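Local coordinates for protein branched-chain alpha-ketoacid decarboxylase (Lactococcus lactis, PDB 2VBF) that probably decarboxylates branched-chain and aromatic alpha-keto acids to aldehydes, using thiamine diphosphate and one magnesium ion per subunit, at residues A[377-382]-A[553-558]; A[154-159]-A[169-174]. All blocks are in the same frame, centred on the assembly; numbering follows the deposited sequence.

How the contacts relate
Both contacts lie well away from the centre of the chain, on opposite sides of it, with their own centres about 44 Å apart. They share no helix or strand. Contact 2 is the more buried. It packs helix 165-179 on the preceding strand 156-159, at the edge of a parallel sheet, and lies away from the annotated sites. Contact 1 is partly buried. Its segments, 171 residues apart at the closest ends, bring together the starts of helices 379-389 and 556-568. Here carboxylates, a lysine and four bridging waters do most of the work, not far from the thiamine diphosphate. Contact 2 relies instead on small apolar groups, one arginine and a single bridging water.

Contact 1 (A[377-382]-A[553-558]); sequences LSQDRL and DAPKLL
Two aspartates carry the direct polar bonds between 377-382 and 553-558. D553 OD2 accepts the backbone N of Q379 at 2.7 Å, on its syn side and 26° out of the carboxylate plane. This serves the first turn of the helix that follows the N-cap residue S378. In return, D380 OD1 accepts K556 N at 3.0 Å through its syn lone pair, at the start of the other helix, just after P555. The other oxygen, D380 OD2, forms a salt bridge to K556 NZ at 2.8 Å, with the ammonium above the carboxylate plane. The lysine chain bends at chi4 (74°), which turns NZ to the aspartate. An alanine in place of D380 would probably leave K556 NZ without its carboxylate and K556 N without its acceptor.

Four waters bridge the segments; one links D380 OD2 to A554 O. Packing centres on Q379: its CG sits 3.4 Å from D553 OD2, and its amide end lies alongside P555, with OE1 3.6 Å from P555 CD. OE1 also accepts from W383 NE1. Q379 comes close to T402 of the thiamine diphosphate site. P555 and L558 pack on helix 402-407, while L377 and L382 reach L547 of strand 542-548.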
ATOM      1  N   LEU A 377     -29.277  -6.770 -16.881  1.00 22.06           N
ATOM      2  CA  LEU A 377     -28.223  -7.727 -16.554  1.00 21.09           C
ATOM      3  C   LEU A 377     -28.381  -8.306 -15.160  1.00 20.83           C
ATOM      4  O   LEU A 377     -28.626  -7.580 -14.200  1.00 21.30           O
ATOM      5  CB  LEU A 377     -26.853  -7.059 -16.627  1.00 21.37           C
ATOM      6  CG  LEU A 377     -26.019  -7.257 -17.874  1.00 23.21           C
ATOM      7  CD1 LEU A 377     -24.686  -6.514 -17.660  1.00 21.60           C
ATOM      8  CD2 LEU A 377     -25.773  -8.733 -18.187  1.00 22.62           C
ATOM      9  N   SER A 378     -28.225  -9.622 -15.072  1.00 20.76           N
ATOM     10  CA  SER A 378     -28.183 -10.327 -13.801  1.00 21.54           C
ATOM     11  C   SER A 378     -26.867 -11.097 -13.740  1.00 20.45           C
ATOM     12  O   SER A 378     -26.268 -11.420 -14.781  1.00 17.83           O
ATOM     13  CB  SER A 378     -29.362 -11.290 -13.672  1.00 22.03           C
ATOM     14  OG  SER A 378     -29.265 -12.338 -14.622  1.00 25.41           O
ATOM     15  N   GLN A 379     -26.433 -11.401 -12.523  1.00 20.28           N
ATOM     16  CA  GLN A 379     -25.144 -12.059 -12.321  1.00 19.45           C
ATOM     17  C   GLN A 379     -25.061 -13.414 -13.025  1.00 18.70           C
ATOM     18  O   GLN A 379     -24.144 -13.651 -13.794  1.00 18.51           O
ATOM     19  CB  GLN A 379     -24.846 -12.219 -10.830  1.00 17.80           C
ATOM     20  CG  GLN A 379     -24.467 -10.924 -10.138  1.00 17.66           C
ATOM     21  CD  GLN A 379     -22.994 -10.580 -10.257  1.00 15.63           C
ATOM     22  OE1 GLN A 379     -22.192 -11.400 -10.723  1.00 15.78           O
ATOM     23  NE2 GLN A 379     -22.628  -9.369  -9.837  1.00 16.35           N
ATOM     24  N   ASP A 380     -26.021 -14.291 -12.777  1.00 19.68           N
ATOM     25  CA  ASP A 380     -25.973 -15.631 -13.378  1.00 20.75           C
ATOM     26  C   ASP A 380     -25.930 -15.593 -14.911  1.00 20.64           C
ATOM     27  O   ASP A 380     -25.135 -16.304 -15.531  1.00 20.63           O
ATOM     28  CB  ASP A 380     -27.133 -16.489 -12.873  1.00 21.90           C
ATOM     29  CG  ASP A 380     -26.988 -16.854 -11.404  1.00 24.01           C
ATOM     30  OD1 ASP A 380     -25.838 -16.954 -10.911  1.00 23.28           O
ATOM     31  OD2 ASP A 380     -28.024 -17.037 -10.735  1.00 26.51           O
ATOM     32  N   ARG A 381     -26.760 -14.741 -15.513  1.00 20.29           N
ATOM     33  CA  ARG A 381     -26.758 -14.561 -16.966  1.00 19.76           C
ATOM     34  C   ARG A 381     -25.472 -13.923 -17.485  1.00 19.25           C
ATOM     35  O   ARG A 381     -25.002 -14.265 -18.572  1.00 18.80           O
ATOM     36  CB  ARG A 381     -27.976 -13.733 -17.407  1.00 20.29           C
ATOM     37  CG  ARG A 381     -29.309 -14.418 -17.127  1.00 22.66           C
ATOM     38  CD  ARG A 381     -29.620 -15.504 -18.156  1.00 24.22           C
ATOM     39  NE  ARG A 381     -29.880 -14.930 -19.473  1.00 24.92           N
ATOM     40  CZ  ARG A 381     -30.104 -15.640 -20.572  1.00 26.73           C
ATOM     41  NH1 ARG A 381     -30.082 -16.965 -20.532  1.00 27.01           N
ATOM     42  NH2 ARG A 381     -30.335 -15.018 -21.718  1.00 26.03           N
ATOM     43  N   LEU A 382     -24.906 -12.988 -16.713  1.00 17.54           N
ATOM     44  CA  LEU A 382     -23.647 -12.362 -17.080  1.00 16.86           C
ATOM     45  C   LEU A 382     -22.571 -13.419 -17.317  1.00 16.27           C
ATOM     46  O   LEU A 382     -21.882 -13.381 -18.341  1.00 15.88           O
ATOM     47  CB  LEU A 382     -23.175 -11.378 -16.000  1.00 16.44           C
ATOM     48  CG  LEU A 382     -21.767 -10.791 -16.150  1.00 16.71           C
ATOM     49  CD1 LEU A 382     -21.565 -10.042 -17.463  1.00 17.25           C
ATOM     50  CD2 LEU A 382     -21.437  -9.856 -14.982  1.00 15.54           C
ATOM     51  N   ASP A 553     -27.788  -8.730  -5.947  1.00 18.16           N
ATOM     52  CA  ASP A 553     -27.575  -9.819  -6.899  1.00 17.88           C
ATOM     53  C   ASP A 553     -26.179 -10.424  -6.740  1.00 17.77           C
ATOM     54  O   ASP A 553     -25.175  -9.722  -6.807  1.00 16.08           O
ATOM     55  CB  ASP A 553     -27.770  -9.281  -8.313  1.00 18.37           C
ATOM     56  CG  ASP A 553     -27.782 -10.365  -9.381  1.00 17.71           C
ATOM     57  OD1 ASP A 553     -27.880 -11.566  -9.062  1.00 20.44           O
ATOM     58  OD2 ASP A 553     -27.682  -9.978 -10.563  1.00 19.04           O
ATOM     59  N   ALA A 554     -26.135 -11.728  -6.520  1.00 18.81           N
ATOM     60  CA  ALA A 554     -24.874 -12.465  -6.424  1.00 18.48           C
ATOM     61  C   ALA A 554     -24.982 -13.766  -7.222  1.00 19.35           C
ATOM     62  O   ALA A 554     -26.050 -14.377  -7.248  1.00 19.67           O
ATOM     63  CB  ALA A 554     -24.566 -12.770  -4.982  1.00 18.96           C
ATOM     64  N   PRO A 555     -23.883 -14.195  -7.862  1.00 19.10           N
ATOM     65  CA  PRO A 555     -23.913 -15.452  -8.605  1.00 19.27           C
ATOM     66  C   PRO A 555     -24.184 -16.623  -7.667  1.00 20.46           C
ATOM     67  O   PRO A 555     -23.833 -16.565  -6.489  1.00 17.06           O
ATOM     68  CB  PRO A 555     -22.511 -15.540  -9.216  1.00 19.99           C
ATOM     69  CG  PRO A 555     -21.671 -14.717  -8.336  1.00 19.19           C
ATOM     70  CD  PRO A 555     -22.543 -13.584  -7.888  1.00 19.01           C
ATOM     71  N   LYS A 556     -24.826 -17.668  -8.183  1.00 20.29           N
ATOM     72  CA  LYS A 556     -25.219 -18.817  -7.358  1.00 22.75           C
ATOM     73  C   LYS A 556     -24.103 -19.325  -6.449  1.00 21.44           C
ATOM     74  O   LYS A 556     -24.345 -19.609  -5.278  1.00 22.80           O
ATOM     75  CB  LYS A 556     -25.747 -19.957  -8.240  1.00 24.79           C
ATOM     76  CG  LYS A 556     -27.127 -19.671  -8.802  1.00 26.51           C
ATOM     77  CD  LYS A 556     -27.694 -20.824  -9.619  1.00 28.22           C
ATOM     78  CE  LYS A 556     -29.149 -20.551 -10.024  1.00 29.97           C
ATOM     79  NZ  LYS A 556     -29.273 -19.526 -11.103  1.00 32.82           N
ATOM     80  N   LEU A 557     -22.882 -19.419  -6.965  1.00 22.07           N
ATOM     81  CA  LEU A 557     -21.767 -19.937  -6.159  1.00 22.30           C
ATOM     82  C   LEU A 557     -21.534 -19.058  -4.924  1.00 21.74           C
ATOM     83  O   LEU A 557     -21.291 -19.581  -3.834  1.00 22.62           O
ATOM     84  CB  LEU A 557     -20.471 -20.061  -6.978  1.00 22.69           C
ATOM     85  CG  LEU A 557     -19.258 -20.677  -6.256  1.00 22.68           C
ATOM     86  CD1 LEU A 557     -19.615 -22.043  -5.682  1.00 24.16           C
ATOM     87  CD2 LEU A 557     -18.050 -20.794  -7.184  1.00 23.33           C
ATOM     88  N   LEU A 558     -21.617 -17.738  -5.095  1.00 21.18           N
ATOM     89  CA  LEU A 558     -21.356 -16.801  -3.996  1.00 22.08           C
ATOM     90  C   LEU A 558     -22.507 -16.777  -2.995  1.00 22.29           C
ATOM     91  O   LEU A 558     -22.290 -16.589  -1.797  1.00 21.08           O
ATOM     92  CB  LEU A 558     -21.073 -15.383  -4.518  1.00 22.63           C
ATOM     93  CG  LEU A 558     -20.849 -14.280  -3.475  1.00 23.50           C
ATOM     94  CD1 LEU A 558     -19.788 -14.698  -2.457  1.00 23.78           C
ATOM     95  CD2 LEU A 558     -20.454 -12.984  -4.151  1.00 21.42           C
TER
HETATM   96  O   HOH W   1     -28.542  -7.397 -11.120  1.00 16.97           O
HETATM   97  O   HOH W   2     -24.293  -7.606  -8.087  1.00 14.59           O
HETATM   98  O   HOH W   3     -28.205 -13.615 -10.943  1.00 19.70           O
HETATM   99  O   HOH W   4     -27.874 -16.102  -8.204  1.00 23.04           O

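Contact 2 (A[154-159]-A[169-174]); sequences TAARTL and IDRVLS
V172, A156 and T158 have the most surface buried here, with R171 close behind. V172 points toward the strand, and its CG1 touches T158 CG2 at 3.7 Å, the two side chains crossing at about a right angle. With V172 CG1 beside the backbone N (chi1 -53°), the same methyl also meets A156 CB at 4.2 Å. A156 and T158 both point toward the helix; R157, between them, points away. The hydroxyl T158 OG1 bonds to E168, one turn before V172.

Strand 156-159 and helix 165-179 open a beta-alpha-beta crossover that ends in strand 183-188. The short axes run nearly antiparallel, 163° apart, and approach to 7.9 Å. The strand is at one edge of its parallel sheet within this chain, and V172 also packs on I185 of the next strand.

R171 extends fully to its chi3 bend. R171 NH2 donates to R157 O at 3.0 Å. The oxygen lies in the guanidinium plane, but the donor sits 45° out of the carbonyl plane. V172 CG1 sits over one face of this group, offset toward its rim. R171 NH2 also forms a salt bridge with E168, and a water joins R171 NH1 to R157 N.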
ATOM      1  N   THR A 154       9.482 -13.733   1.793  1.00 10.14           N
ATOM      2  CA  THR A 154      10.489 -13.924   0.758  1.00 10.81           C
ATOM      3  C   THR A 154      11.221 -15.254   0.949  1.00 11.05           C
ATOM      4  O   THR A 154      11.439 -15.696   2.068  1.00 12.23           O
ATOM      5  CB  THR A 154      11.538 -12.768   0.774  1.00 10.05           C
ATOM      6  OG1 THR A 154      12.041 -12.597   2.104  1.00 10.90           O
ATOM      7  CG2 THR A 154      10.940 -11.417   0.267  1.00  8.44           C
ATOM      8  N   ALA A 155      11.566 -15.908  -0.157  1.00 10.87           N
ATOM      9  CA  ALA A 155      12.341 -17.149  -0.102  1.00 12.19           C
ATOM     10  C   ALA A 155      13.813 -16.874   0.178  1.00 12.71           C
ATOM     11  O   ALA A 155      14.525 -17.727   0.727  1.00 12.88           O
ATOM     12  CB  ALA A 155      12.207 -17.897  -1.389  1.00 12.01           C
ATOM     13  N   ALA A 156      14.278 -15.706  -0.248  1.00 11.93           N
ATOM     14  CA  ALA A 156      15.652 -15.294  -0.032  1.00 12.34           C
ATOM     15  C   ALA A 156      15.734 -13.780  -0.107  1.00 12.42           C
ATOM     16  O   ALA A 156      14.907 -13.137  -0.761  1.00 11.78           O
ATOM     17  CB  ALA A 156      16.566 -15.924  -1.090  1.00 12.36           C
ATOM     18  N   ARG A 157      16.740 -13.222   0.554  1.00 11.79           N
ATOM     19  CA  ARG A 157      16.936 -11.780   0.598  1.00 12.50           C
ATOM     20  C   ARG A 157      18.406 -11.444   0.761  1.00 12.52           C
ATOM     21  O   ARG A 157      19.148 -12.214   1.379  1.00 11.66           O
ATOM     22  CB  ARG A 157      16.117 -11.179   1.737  1.00 13.70           C
ATOM     23  CG  ARG A 157      16.572 -11.538   3.137  1.00 15.23           C
ATOM     24  CD  ARG A 157      15.403 -11.553   4.107  1.00 15.58           C
ATOM     25  NE  ARG A 157      14.507 -12.624   3.733  1.00 16.60           N
ATOM     26  CZ  ARG A 157      14.701 -13.912   4.010  1.00 16.33           C
ATOM     27  NH1 ARG A 157      15.739 -14.331   4.731  1.00 16.70           N
ATOM     28  NH2 ARG A 157      13.823 -14.798   3.579  1.00 17.65           N
ATOM     29  N   THR A 158      18.824 -10.307   0.210  1.00 12.11           N
ATOM     30  CA  THR A 158      20.221  -9.892   0.305  1.00 12.94           C
ATOM     31  C   THR A 158      20.390  -8.378   0.368  1.00 13.29           C
ATOM     32  O   THR A 158      19.644  -7.639  -0.278  1.00 14.36           O
ATOM     33  CB  THR A 158      21.058 -10.456  -0.884  1.00 13.64           C
ATOM     34  OG1 THR A 158      22.461 -10.147  -0.705  1.00 14.73           O
ATOM     35  CG2 THR A 158      20.584  -9.891  -2.218  1.00 13.23           C
ATOM     36  N   LEU A 159      21.355  -7.946   1.177  1.00 14.16           N
ATOM     37  CA  LEU A 159      21.905  -6.590   1.124  1.00 14.97           C
ATOM     38  C   LEU A 159      23.223  -6.665   0.363  1.00 15.74           C
ATOM     39  O   LEU A 159      24.199  -7.262   0.859  1.00 16.69           O
ATOM     40  CB  LEU A 159      22.162  -6.043   2.528  1.00 16.26           C
ATOM     41  CG  LEU A 159      22.995  -4.755   2.609  1.00 16.78           C
ATOM     42  CD1 LEU A 159      22.369  -3.631   1.761  1.00 19.10           C
ATOM     43  CD2 LEU A 159      23.180  -4.341   4.055  1.00 17.76           C
ATOM     44  N   ILE A 169      23.538 -11.961  -5.814  1.00 15.43           N
ATOM     45  CA  ILE A 169      22.531 -11.920  -6.875  1.00 14.96           C
ATOM     46  C   ILE A 169      22.232 -13.322  -7.385  1.00 15.39           C
ATOM     47  O   ILE A 169      21.075 -13.724  -7.504  1.00 14.73           O
ATOM     48  CB  ILE A 169      22.979 -11.017  -8.042  1.00 14.41           C
ATOM     49  CG1 ILE A 169      22.913  -9.550  -7.614  1.00 14.87           C
ATOM     50  CG2 ILE A 169      22.152 -11.280  -9.302  1.00 13.48           C
ATOM     51  CD1 ILE A 169      23.619  -8.593  -8.562  1.00 13.86           C
ATOM     52  N   ASP A 170      23.286 -14.084  -7.659  1.00 14.90           N
ATOM     53  CA  ASP A 170      23.134 -15.425  -8.167  1.00 16.26           C
ATOM     54  C   ASP A 170      22.469 -16.344  -7.141  1.00 14.33           C
ATOM     55  O   ASP A 170      21.625 -17.146  -7.505  1.00 15.30           O
ATOM     56  CB  ASP A 170      24.489 -15.960  -8.613  1.00 17.08           C
ATOM     57  CG  ASP A 170      24.962 -15.319  -9.907  1.00 19.97           C
ATOM     58  OD1 ASP A 170      24.231 -14.471 -10.463  1.00 19.36           O
ATOM     59  OD2 ASP A 170      26.062 -15.667 -10.385  1.00 21.32           O
ATOM     60  N   ARG A 171      22.809 -16.161  -5.871  1.00 15.15           N
ATOM     61  CA  ARG A 171      22.233 -16.956  -4.796  1.00 16.01           C
ATOM     62  C   ARG A 171      20.729 -16.737  -4.733  1.00 15.62           C
ATOM     63  O   ARG A 171      19.964 -17.692  -4.715  1.00 16.04           O
ATOM     64  CB  ARG A 171      22.842 -16.601  -3.447  1.00 15.17           C
ATOM     65  CG  ARG A 171      22.229 -17.403  -2.274  1.00 15.07           C
ATOM     66  CD  ARG A 171      22.839 -17.052  -0.942  1.00 16.11           C
ATOM     67  NE  ARG A 171      22.567 -15.688  -0.482  1.00 16.68           N
ATOM     68  CZ  ARG A 171      21.424 -15.290   0.063  1.00 16.24           C
ATOM     69  NH1 ARG A 171      20.400 -16.128   0.184  1.00 15.57           N
ATOM     70  NH2 ARG A 171      21.303 -14.043   0.477  1.00 17.42           N
ATOM     71  N   VAL A 172      20.310 -15.478  -4.700  1.00 15.26           N
ATOM     72  CA  VAL A 172      18.880 -15.204  -4.515  1.00 14.85           C
ATOM     73  C   VAL A 172      18.075 -15.562  -5.774  1.00 14.03           C
ATOM     74  O   VAL A 172      16.987 -16.115  -5.657  1.00 15.49           O
ATOM     75  CB  VAL A 172      18.614 -13.747  -4.032  1.00 14.82           C
ATOM     76  CG1 VAL A 172      19.454 -13.421  -2.786  1.00 13.78           C
ATOM     77  CG2 VAL A 172      18.875 -12.736  -5.149  1.00 18.33           C
ATOM     78  N   LEU A 173      18.609 -15.297  -6.968  1.00 14.51           N
ATOM     79  CA  LEU A 173      17.906 -15.637  -8.197  1.00 14.91           C
ATOM     80  C   LEU A 173      17.889 -17.143  -8.447  1.00 14.66           C
ATOM     81  O   LEU A 173      16.956 -17.664  -9.048  1.00 14.94           O
ATOM     82  CB  LEU A 173      18.489 -14.886  -9.400  1.00 14.34           C
ATOM     83  CG  LEU A 173      18.391 -13.358  -9.333  1.00 15.48           C
ATOM     84  CD1 LEU A 173      18.994 -12.718 -10.566  1.00 14.63           C
ATOM     85  CD2 LEU A 173      16.947 -12.893  -9.167  1.00 13.94           C
ATOM     86  N   SER A 174      18.932 -17.841  -7.992  1.00 16.59           N
ATOM     87  CA  SER A 174      18.924 -19.303  -8.024  1.00 17.13           C
ATOM     88  C   SER A 174      17.807 -19.833  -7.123  1.00 16.18           C
ATOM     89  O   SER A 174      17.113 -20.785  -7.498  1.00 17.02           O
ATOM     90  CB  SER A 174      20.287 -19.865  -7.605  1.00 18.75           C
ATOM     91  OG  SER A 174      21.253 -19.611  -8.613  1.00 20.44           O
TER
HETATM   92  O   HOH W   5      18.281 -15.237   2.121  1.00 13.13           O